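Local structure of pullulanase (Klebsiella oxytoca, 2YOC) at residues B[185-196]-B[244-255]; B[208-216]-B[228-239]. The protein hydrolyses the alpha-1,6-glucosidic linkages of pullulan and related branched alpha-glucans, and is a substrate of the type 2 secretion system. All blocks are in the same frame, centred on the assembly; numbering follows the deposited sequence.

Interaction 1 (B[185-196]-B[244-255]); sequences IVRLYYSHSSKV and LLQGETVAIAAA
With CG of Tyr190 turned between its own backbone N and carbonyl carbon (chi1 58°), the ring turns one face to Leu244, whose CD1 lies 3.6 Å from the ring centroid, nearly on its normal, in a CH-pi contact. Glu248 takes the other course: CG lies anti to the backbone N (chi1 -171°) and the chain runs out extended, carrying the carboxylate to the loop that follows Ser191. There the backbone N of Val196 bonds to Glu248 OE2 at 3.0 Å, approaching from above the carboxylate plane. The same oxygen forms a salt bridge with Arg357, so a buried acid is a sensible choice here, its charge probably balanced by the arginine.

On the face of Glu248, Ile252 crosses Tyr189 at about a right angle, CD1 lying 3.6 Å from Tyr189 CD1, while Val196 CB packs against Val250 CG2 at 3.8 Å. Arg187 NH1 donates to Tyr189 OH at 2.8 Å, the oxygen lying in the guanidinium plane. On the face of Val186, Leu188 and Tyr190, Ala251 is small enough for Trp177 and Ala167 to pack on it.

Paired backbone bonds join Ile185 with Ala254, Arg187 with Ile252, Tyr189 with Val250 and Ser191 with Glu248. Strands 185-191 and 248-254 are sheet neighbours distant in sequence, not a hairpin, consistent with the immunoglobulin-like beta-sandwich of E-set domains.

Interaction 2 (B[208-216]-B[228-239]); sequences YLKLTPTTV and SSYAAFKLPDNA
Leu209 drives its side chain into Leu235, Pro236 and Ala239, and this is the tightly packed end of the contact. Its CB meets Pro236 CG at 3.7 Å, the two side chains crossing at about a right angle, while the Leu209 CD1 branch reaches Ala239 CB at 3.7 Å. The rigid proline and the small alanine leave room for the branched leucine between them. Leu211 lies side by side with Leu235, and its CB touches Phe233 CB; with CG anti to the carbonyl carbon (chi1 -54°), Leu211 CD2 comes to 3.8 Å from Leu235 CG.

The side of Thr212 and Lys234 is exposed and carries polar ends. The two run alongside each other there, Thr212 OG1 3.4 Å from Lys234 CB, and the long lysine carries its ammonium away from the partner strand. Such residues suit a surface, since their aliphatic portions can still pack, as Thr214 CG2 does on Lys234. The backbones are joined by Lys234 N to Thr212 O at 2.7 Å and by Thr212 N to Lys234 O at 3.1 Å. Pro213 faces Phe233 at a non-hydrogen-bonded position, where no N-H is needed; beyond it Thr214 N bonds to Ala232 O at 3.0 Å, and Val216 CG2 packs against Ala232 CB at 3.9 Å.

Strand 212-214 is outermost within this chain, though Leu209 and Leu211 just before it bond to Leu188 and Val186 of strand 185-191. Strand 232-234 lies between it and strand 174-176, whose Leu175 touches Leu211 and whose Leu176 touches Val216 and Ala232; helix 218-223 covers Val216 and Ser228, and Phe233 reaches Val186.

Overall arrangement
From the N terminus, the chain first lays down 185-196, then 208-216, turns through helix 218-223 and returns as 228-239, closing the short loop of interaction 2. Only afterwards does 244-255 come back to 185-196, so interaction 1 closes the longer loop and interaction 2 is nested within it. The pairs lie at the two ends of one mixed sheet, in which strands 260-267, 167-169 and 174-176 come between 248-254 and 232-234. Their centres are nevertheless about 14 Å apart, and they touch: Tyr208 packs on Arg187 and Tyr189, and the run leading into strand 212-214 continues along strand 185-191, bringing the two margins of the sheet together.

Interaction 1 (B[185-196]-B[244-255])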
loop_
_atom_site.group_PDB
_atom_site.type_symbol
_atom_site.label_atom_id
_atom_site.label_comp_id
_atom_site.label_asym_id
_atom_site.label_seq_id
_atom_site.Cartn_x
_atom_site.Cartn_y
_atom_site.Cartn_z
ATOM N N ILE B 185 -43.002 23.838 29.006
ATOM C CA ILE B 185 -42.469 24.659 30.092
ATOM C C ILE B 185 -40.962 24.351 30.317
ATOM O O ILE B 185 -40.597 23.204 30.617
ATOM C CB ILE B 185 -43.321 24.554 31.399
ATOM C CG1 ILE B 185 -44.756 25.125 31.228
ATOM C CG2 ILE B 185 -42.593 25.190 32.588
ATOM C CD1 ILE B 185 -44.861 26.688 30.835
ATOM N N VAL B 186 -40.100 25.385 30.133
ATOM C CA VAL B 186 -38.644 25.296 30.356
ATOM C C VAL B 186 -38.246 26.471 31.234
ATOM O O VAL B 186 -38.409 27.633 30.840
ATOM C CB VAL B 186 -37.784 25.158 29.053
ATOM C CG1 VAL B 186 -36.296 25.258 29.357
ATOM C CG2 VAL B 186 -38.078 23.844 28.332
ATOM N N ARG B 187 -37.769 26.168 32.449
ATOM C CA ARG B 187 -37.416 27.227 33.401
ATOM C C ARG B 187 -36.109 27.037 34.140
ATOM O O ARG B 187 -35.679 25.903 34.381
ATOM C CB ARG B 187 -38.518 27.374 34.451
ATOM C CG ARG B 187 -39.781 28.027 33.953
ATOM C CD ARG B 187 -40.924 27.628 34.864
ATOM N NE ARG B 187 -42.198 28.185 34.420
ATOM C CZ ARG B 187 -43.327 28.104 35.114
ATOM N NH1 ARG B 187 -43.346 27.503 36.301
ATOM N NH2 ARG B 187 -44.449 28.617 34.626
ATOM N N LEU B 188 -35.529 28.159 34.590
ATOM C CA LEU B 188 -34.346 28.110 35.429
ATOM C C LEU B 188 -34.701 28.535 36.864
ATOM O O LEU B 188 -34.730 29.722 37.173
ATOM C CB LEU B 188 -33.160 28.902 34.843
ATOM C CG LEU B 188 -31.831 28.821 35.599
ATOM C CD1 LEU B 188 -31.321 27.403 35.667
ATOM C CD2 LEU B 188 -30.802 29.720 34.957
ATOM N N TYR B 189 -35.015 27.548 37.715
ATOM C CA TYR B 189 -35.328 27.758 39.126
ATOM C C TYR B 189 -34.029 27.992 39.885
ATOM O O TYR B 189 -32.987 27.451 39.497
ATOM C CB TYR B 189 -36.093 26.546 39.706
ATOM C CG TYR B 189 -37.562 26.520 39.322
ATOM C CD1 TYR B 189 -37.965 26.140 38.040
ATOM C CD2 TYR B 189 -38.548 26.903 40.230
ATOM C CE1 TYR B 189 -39.312 26.144 37.673
ATOM C CE2 TYR B 189 -39.897 26.907 39.878
ATOM C CZ TYR B 189 -40.276 26.534 38.593
ATOM O OH TYR B 189 -41.611 26.537 38.252
ATOM N N TYR B 190 -34.084 28.807 40.955
ATOM C CA TYR B 190 -32.919 29.143 41.778
ATOM C C TYR B 190 -33.269 29.375 43.254
ATOM O O TYR B 190 -34.385 29.772 43.568
ATOM C CB TYR B 190 -32.170 30.362 41.191
ATOM C CG TYR B 190 -33.021 31.611 41.063
ATOM C CD1 TYR B 190 -33.810 31.831 39.933
ATOM C CD2 TYR B 190 -33.030 32.583 42.064
ATOM C CE1 TYR B 190 -34.616 32.966 39.818
ATOM C CE2 TYR B 190 -33.800 33.744 41.940
ATOM C CZ TYR B 190 -34.594 33.928 40.814
ATOM O OH TYR B 190 -35.378 35.050 40.685
ATOM N N SER B 191 -32.306 29.113 44.152
ATOM C CA SER B 191 -32.398 29.320 45.601
ATOM C C SER B 191 -31.023 29.668 46.141
ATOM O O SER B 191 -30.051 28.920 45.937
ATOM C CB SER B 191 -32.966 28.101 46.325
ATOM O OG SER B 191 -33.107 28.332 47.721
ATOM N N HIS B 192 -30.944 30.831 46.806
ATOM C CA HIS B 192 -29.694 31.322 47.342
ATOM C C HIS B 192 -29.178 30.475 48.486
ATOM O O HIS B 192 -28.018 30.040 48.439
ATOM C CB HIS B 192 -29.862 32.777 47.778
ATOM C CG HIS B 192 -28.634 33.385 48.394
ATOM N ND1 HIS B 192 -28.416 33.346 49.767
ATOM C CD2 HIS B 192 -27.622 34.071 47.809
ATOM C CE1 HIS B 192 -27.269 33.976 49.965
ATOM N NE2 HIS B 192 -26.763 34.444 48.819
ATOM N N SER B 193 -30.035 30.245 49.508
ATOM C CA SER B 193 -29.618 29.555 50.715
ATOM C C SER B 193 -30.142 28.147 50.931
ATOM O O SER B 193 -29.767 27.506 51.926
ATOM C CB SER B 193 -29.897 30.432 51.921
ATOM O OG SER B 193 -29.114 31.615 51.862
ATOM N N SER B 194 -30.981 27.647 49.993
ATOM C CA SER B 194 -31.579 26.308 50.088
ATOM C C SER B 194 -31.509 25.547 48.760
ATOM O O SER B 194 -31.074 26.103 47.752
ATOM C CB SER B 194 -33.034 26.415 50.537
ATOM O OG SER B 194 -33.283 27.528 51.384
ATOM N N LYS B 195 -31.924 24.264 48.768
ATOM C CA LYS B 195 -31.990 23.435 47.556
ATOM C C LYS B 195 -33.335 23.682 46.913
ATOM O O LYS B 195 -34.343 23.885 47.611
ATOM C CB LYS B 195 -31.892 21.928 47.888
ATOM C CG LYS B 195 -30.528 21.440 48.364
ATOM C CD LYS B 195 -30.620 20.283 49.366
ATOM C CE LYS B 195 -30.797 20.836 50.774
ATOM N NZ LYS B 195 -31.356 19.840 51.727
ATOM N N VAL B 196 -33.366 23.670 45.583
ATOM C CA VAL B 196 -34.598 23.775 44.819
ATOM C C VAL B 196 -35.274 22.411 44.991
ATOM O O VAL B 196 -34.653 21.377 44.737
ATOM C CB VAL B 196 -34.342 24.128 43.336
ATOM C CG1 VAL B 196 -35.627 24.036 42.513
ATOM C CG2 VAL B 196 -33.721 25.513 43.206
ATOM N N LEU B 244 -27.367 34.937 40.623
ATOM C CA LEU B 244 -27.844 33.588 40.293
ATOM C C LEU B 244 -26.753 32.553 40.612
ATOM O O LEU B 244 -27.036 31.479 41.171
ATOM C CB LEU B 244 -28.264 33.521 38.812
ATOM C CG LEU B 244 -29.768 33.571 38.425
ATOM C CD1 LEU B 244 -30.667 33.967 39.574
ATOM C CD2 LEU B 244 -29.995 34.500 37.245
ATOM N N LEU B 245 -25.499 32.936 40.324
ATOM C CA LEU B 245 -24.303 32.141 40.559
ATOM C C LEU B 245 -23.868 32.163 42.034
ATOM O O LEU B 245 -22.867 31.546 42.401
ATOM C CB LEU B 245 -23.176 32.602 39.633
ATOM C CG LEU B 245 -23.468 32.481 38.148
ATOM C CD1 LEU B 245 -22.608 33.426 37.351
ATOM C CD2 LEU B 245 -23.336 31.033 37.668
ATOM N N GLN B 246 -24.656 32.816 42.888
ATOM C CA GLN B 246 -24.374 32.865 44.309
ATOM C C GLN B 246 -24.837 31.615 45.001
ATOM O O GLN B 246 -24.379 31.329 46.104
ATOM C CB GLN B 246 -25.031 34.103 44.955
ATOM C CG GLN B 246 -24.249 35.412 44.749
ATOM C CD GLN B 246 -22.928 35.393 45.478
ATOM O OE1 GLN B 246 -22.873 35.378 46.714
ATOM N NE2 GLN B 246 -21.842 35.329 44.722
ATOM N N GLY B 247 -25.752 30.887 44.378
ATOM C CA GLY B 247 -26.318 29.694 44.990
ATOM C C GLY B 247 -26.680 28.598 44.028
ATOM O O GLY B 247 -25.947 28.349 43.071
ATOM N N GLU B 248 -27.782 27.901 44.307
ATOM C CA GLU B 248 -28.231 26.808 43.456
ATOM C C GLU B 248 -29.093 27.309 42.286
ATOM O O GLU B 248 -29.763 28.338 42.398
ATOM C CB GLU B 248 -28.993 25.744 44.273
ATOM C CG GLU B 248 -29.289 24.493 43.462
ATOM C CD GLU B 248 -29.751 23.283 44.237
ATOM O OE1 GLU B 248 -28.909 22.660 44.926
ATOM O OE2 GLU B 248 -30.934 22.901 44.075
ATOM N N THR B 249 -29.011 26.599 41.156
ATOM C CA THR B 249 -29.831 26.766 39.965
ATOM C C THR B 249 -30.211 25.353 39.522
ATOM O O THR B 249 -29.406 24.420 39.628
ATOM C CB THR B 249 -29.138 27.514 38.819
ATOM O OG1 THR B 249 -27.962 26.806 38.438
ATOM C CG2 THR B 249 -28.857 28.962 39.139
ATOM N N VAL B 250 -31.435 25.189 39.046
ATOM C CA VAL B 250 -31.926 23.890 38.608
ATOM C C VAL B 250 -32.745 24.117 37.334
ATOM O O VAL B 250 -33.614 25.007 37.318
ATOM C CB VAL B 250 -32.755 23.202 39.734
ATOM C CG1 VAL B 250 -33.634 22.090 39.191
ATOM C CG2 VAL B 250 -31.859 22.672 40.845
ATOM N N ALA B 251 -32.465 23.324 36.271
ATOM C CA ALA B 251 -33.227 23.425 35.036
ATOM C C ALA B 251 -34.473 22.541 35.121
ATOM O O ALA B 251 -34.377 21.346 35.435
ATOM C CB ALA B 251 -32.371 23.031 33.866
ATOM N N ILE B 252 -35.655 23.154 34.931
ATOM C CA ILE B 252 -36.915 22.427 35.027
ATOM C C ILE B 252 -37.724 22.419 33.735
ATOM O O ILE B 252 -37.962 23.476 33.126
ATOM C CB ILE B 252 -37.756 22.747 36.306
ATOM C CG1 ILE B 252 -36.908 22.513 37.568
ATOM C CG2 ILE B 252 -39.016 21.874 36.342
ATOM C CD1 ILE B 252 -37.566 22.684 38.909
ATOM N N ALA B 253 -38.134 21.192 33.329
ATOM C CA ALA B 253 -38.992 20.909 32.179
ATOM C C ALA B 253 -40.336 20.346 32.692
ATOM O O ALA B 253 -40.375 19.383 33.483
ATOM C CB ALA B 253 -38.313 19.939 31.210
ATOM N N ALA B 254 -41.432 21.003 32.276
ATOM C CA ALA B 254 -42.786 20.644 32.669
ATOM C C ALA B 254 -43.767 20.656 31.504
ATOM O O ALA B 254 -43.528 21.292 30.459
ATOM C CB ALA B 254 -43.274 21.571 33.771
ATOM N N ALA B 255 -44.898 19.934 31.725
ATOM C CA ALA B 255 -46.061 19.776 30.848
ATOM C C ALA B 255 -46.754 21.126 30.654
ATOM O O ALA B 255 -46.412 22.087 31.358
ATOM C CB ALA B 255 -47.037 18.811 31.509
#

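Interaction 2 (B[208-216]-B[228-239])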
loop_
_atom_site.group_PDB
_atom_site.type_symbol
_atom_site.label_atom_id
_atom_site.label_comp_id
_atom_site.label_asym_id
_atom_site.label_seq_id
_atom_site.Cartn_x
_atom_site.Cartn_y
_atom_site.Cartn_z
ATOM N N TYR B 208 -37.956 31.553 39.764
ATOM C CA TYR B 208 -37.454 30.980 38.514
ATOM C C TYR B 208 -37.326 32.047 37.459
ATOM O O TYR B 208 -37.675 33.196 37.718
ATOM C CB TYR B 208 -38.328 29.812 38.001
ATOM C CG TYR B 208 -39.781 30.163 37.765
ATOM C CD1 TYR B 208 -40.718 30.060 38.791
ATOM C CD2 TYR B 208 -40.218 30.620 36.525
ATOM C CE1 TYR B 208 -42.053 30.403 38.588
ATOM C CE2 TYR B 208 -41.559 30.944 36.302
ATOM C CZ TYR B 208 -42.474 30.838 37.339
ATOM O OH TYR B 208 -43.798 31.179 37.156
ATOM N N LEU B 209 -36.824 31.663 36.272
ATOM C CA LEU B 209 -36.732 32.508 35.082
ATOM C C LEU B 209 -37.298 31.688 33.917
ATOM O O LEU B 209 -37.072 30.466 33.851
ATOM C CB LEU B 209 -35.297 32.910 34.734
ATOM C CG LEU B 209 -34.364 33.517 35.776
ATOM C CD1 LEU B 209 -33.004 33.730 35.162
ATOM C CD2 LEU B 209 -34.879 34.839 36.312
ATOM N N LYS B 210 -38.022 32.343 33.001
ATOM C CA LYS B 210 -38.578 31.627 31.867
ATOM C C LYS B 210 -37.544 31.523 30.737
ATOM O O LYS B 210 -36.929 32.521 30.347
ATOM C CB LYS B 210 -39.938 32.223 31.419
ATOM C CG LYS B 210 -40.608 31.570 30.190
ATOM C CD LYS B 210 -41.338 30.235 30.488
ATOM C CE LYS B 210 -41.661 29.435 29.236
ATOM N NZ LYS B 210 -40.692 28.321 28.993
ATOM N N LEU B 211 -37.318 30.298 30.257
ATOM C CA LEU B 211 -36.375 30.088 29.169
ATOM C C LEU B 211 -37.113 29.951 27.834
ATOM O O LEU B 211 -38.223 29.424 27.792
ATOM C CB LEU B 211 -35.429 28.904 29.447
ATOM C CG LEU B 211 -34.667 28.953 30.756
ATOM C CD1 LEU B 211 -33.970 27.657 31.001
ATOM C CD2 LEU B 211 -33.657 30.098 30.765
ATOM N N THR B 212 -36.533 30.490 26.765
ATOM C CA THR B 212 -37.154 30.500 25.442
ATOM C C THR B 212 -36.238 29.789 24.474
ATOM O O THR B 212 -35.024 30.035 24.521
ATOM C CB THR B 212 -37.445 31.945 24.960
ATOM O OG1 THR B 212 -36.250 32.517 24.404
ATOM C CG2 THR B 212 -38.049 32.863 26.064
ATOM N N PRO B 213 -36.770 28.933 23.568
ATOM C CA PRO B 213 -35.884 28.239 22.619
ATOM C C PRO B 213 -35.112 29.185 21.703
ATOM O O PRO B 213 -35.666 30.154 21.171
ATOM C CB PRO B 213 -36.839 27.333 21.845
ATOM C CG PRO B 213 -38.182 27.960 22.009
ATOM C CD PRO B 213 -38.178 28.537 23.372
ATOM N N THR B 214 -33.807 28.939 21.595
ATOM C CA THR B 214 -32.892 29.701 20.738
ATOM C C THR B 214 -31.923 28.774 20.023
ATOM O O THR B 214 -31.998 27.551 20.169
ATOM C CB THR B 214 -32.216 30.870 21.493
ATOM O OG1 THR B 214 -31.665 31.775 20.530
ATOM C CG2 THR B 214 -31.153 30.409 22.515
ATOM N N THR B 215 -31.036 29.350 19.239
ATOM C CA THR B 215 -30.032 28.578 18.537
ATOM C C THR B 215 -28.642 28.822 19.106
ATOM O O THR B 215 -28.317 29.960 19.475
ATOM C CB THR B 215 -30.164 28.749 17.024
ATOM O OG1 THR B 215 -30.342 30.126 16.710
ATOM C CG2 THR B 215 -31.335 27.953 16.452
ATOM N N VAL B 216 -27.826 27.734 19.190
ATOM C CA VAL B 216 -26.440 27.770 19.702
ATOM C C VAL B 216 -25.640 28.859 18.942
ATOM O O VAL B 216 -25.586 28.836 17.699
ATOM C CB VAL B 216 -25.749 26.375 19.613
ATOM C CG1 VAL B 216 -24.369 26.391 20.236
ATOM C CG2 VAL B 216 -26.589 25.286 20.268
ATOM N N SER B 228 -22.447 21.459 21.046
ATOM C CA SER B 228 -23.058 22.154 19.905
ATOM C C SER B 228 -24.417 21.597 19.457
ATOM O O SER B 228 -25.260 22.380 19.014
ATOM C CB SER B 228 -22.075 22.251 18.738
ATOM O OG SER B 228 -21.689 20.955 18.314
ATOM N N SER B 229 -24.633 20.264 19.610
ATOM C CA SER B 229 -25.866 19.569 19.242
ATOM C C SER B 229 -26.973 19.755 20.296
ATOM O O SER B 229 -28.149 19.586 19.973
ATOM C CB SER B 229 -25.587 18.085 19.006
ATOM O OG SER B 229 -25.325 17.356 20.198
ATOM N N TYR B 230 -26.601 20.106 21.547
ATOM C CA TYR B 230 -27.523 20.333 22.674
ATOM C C TYR B 230 -28.522 21.480 22.413
ATOM O O TYR B 230 -28.154 22.500 21.800
ATOM C CB TYR B 230 -26.734 20.672 23.939
ATOM C CG TYR B 230 -26.053 19.516 24.636
ATOM C CD1 TYR B 230 -25.486 18.472 23.914
ATOM C CD2 TYR B 230 -25.896 19.511 26.014
ATOM C CE1 TYR B 230 -24.835 17.418 24.552
ATOM C CE2 TYR B 230 -25.278 18.449 26.668
ATOM C CZ TYR B 230 -24.727 17.410 25.932
ATOM O OH TYR B 230 -24.083 16.373 26.583
ATOM N N ALA B 231 -29.775 21.306 22.906
ATOM C CA ALA B 231 -30.872 22.263 22.782
ATOM C C ALA B 231 -30.558 23.570 23.516
ATOM O O ALA B 231 -30.342 23.556 24.740
ATOM C CB ALA B 231 -32.159 21.653 23.325
ATOM N N ALA B 232 -30.542 24.699 22.764
ATOM C CA ALA B 232 -30.255 26.040 23.298
ATOM C C ALA B 232 -31.494 26.780 23.803
ATOM O O ALA B 232 -32.544 26.732 23.159
ATOM C CB ALA B 232 -29.523 26.888 22.258
ATOM N N PHE B 233 -31.351 27.475 24.957
ATOM C CA PHE B 233 -32.401 28.287 25.583
ATOM C C PHE B 233 -31.875 29.654 26.000
ATOM O O PHE B 233 -30.837 29.739 26.661
ATOM C CB PHE B 233 -33.023 27.579 26.800
ATOM C CG PHE B 233 -33.586 26.220 26.472
ATOM C CD1 PHE B 233 -32.790 25.085 26.547
ATOM C CD2 PHE B 233 -34.905 26.075 26.061
ATOM C CE1 PHE B 233 -33.314 23.825 26.234
ATOM C CE2 PHE B 233 -35.418 24.816 25.754
ATOM C CZ PHE B 233 -34.614 23.705 25.835
ATOM N N LYS B 234 -32.606 30.715 25.616
ATOM C CA LYS B 234 -32.292 32.116 25.926
ATOM C C LYS B 234 -32.847 32.459 27.299
ATOM O O LYS B 234 -33.999 32.128 27.589
ATOM C CB LYS B 234 -32.895 33.045 24.855
ATOM C CG LYS B 234 -32.295 34.438 24.822
ATOM C CD LYS B 234 -33.075 35.381 23.919
ATOM C CE LYS B 234 -32.413 36.725 23.660
ATOM N NZ LYS B 234 -31.266 36.657 22.703
ATOM N N LEU B 235 -32.024 33.096 28.159
ATOM C CA LEU B 235 -32.431 33.520 29.513
ATOM C C LEU B 235 -33.110 34.873 29.372
ATOM O O LEU B 235 -32.770 35.589 28.428
ATOM C CB LEU B 235 -31.201 33.692 30.427
ATOM C CG LEU B 235 -30.849 32.537 31.353
ATOM C CD1 LEU B 235 -29.956 31.514 30.645
ATOM C CD2 LEU B 235 -30.135 33.034 32.595
ATOM N N PRO B 236 -34.005 35.303 30.316
ATOM C CA PRO B 236 -34.601 36.647 30.193
ATOM C C PRO B 236 -33.552 37.759 30.256
ATOM O O PRO B 236 -32.425 37.523 30.712
ATOM C CB PRO B 236 -35.582 36.709 31.363
ATOM C CG PRO B 236 -35.133 35.692 32.305
ATOM C CD PRO B 236 -34.529 34.600 31.511
ATOM N N ASP B 237 -33.891 38.956 29.754
ATOM C CA ASP B 237 -32.941 40.071 29.778
ATOM C C ASP B 237 -32.764 40.673 31.175
ATOM O O ASP B 237 -31.686 41.173 31.494
ATOM C CB ASP B 237 -33.277 41.120 28.720
ATOM C CG ASP B 237 -33.196 40.585 27.307
ATOM O OD1 ASP B 237 -32.269 39.775 27.026
ATOM O OD2 ASP B 237 -34.052 40.971 26.479
ATOM N N ASN B 238 -33.802 40.544 32.024
ATOM C CA ASN B 238 -33.805 41.011 33.408
ATOM C C ASN B 238 -32.943 40.125 34.326
ATOM O O ASN B 238 -32.742 40.484 35.486
ATOM C CB ASN B 238 -35.251 41.095 33.951
ATOM C CG ASN B 238 -35.942 39.754 34.103
ATOM O OD1 ASN B 238 -36.552 39.238 33.157
ATOM N ND2 ASN B 238 -35.887 39.170 35.304
ATOM N N ALA B 239 -32.487 38.956 33.840
ATOM C CA ALA B 239 -31.699 38.016 34.637
ATOM C C ALA B 239 -30.441 38.648 35.266
ATOM O O ALA B 239 -29.655 39.310 34.582
ATOM C CB ALA B 239 -31.337 36.788 33.812
#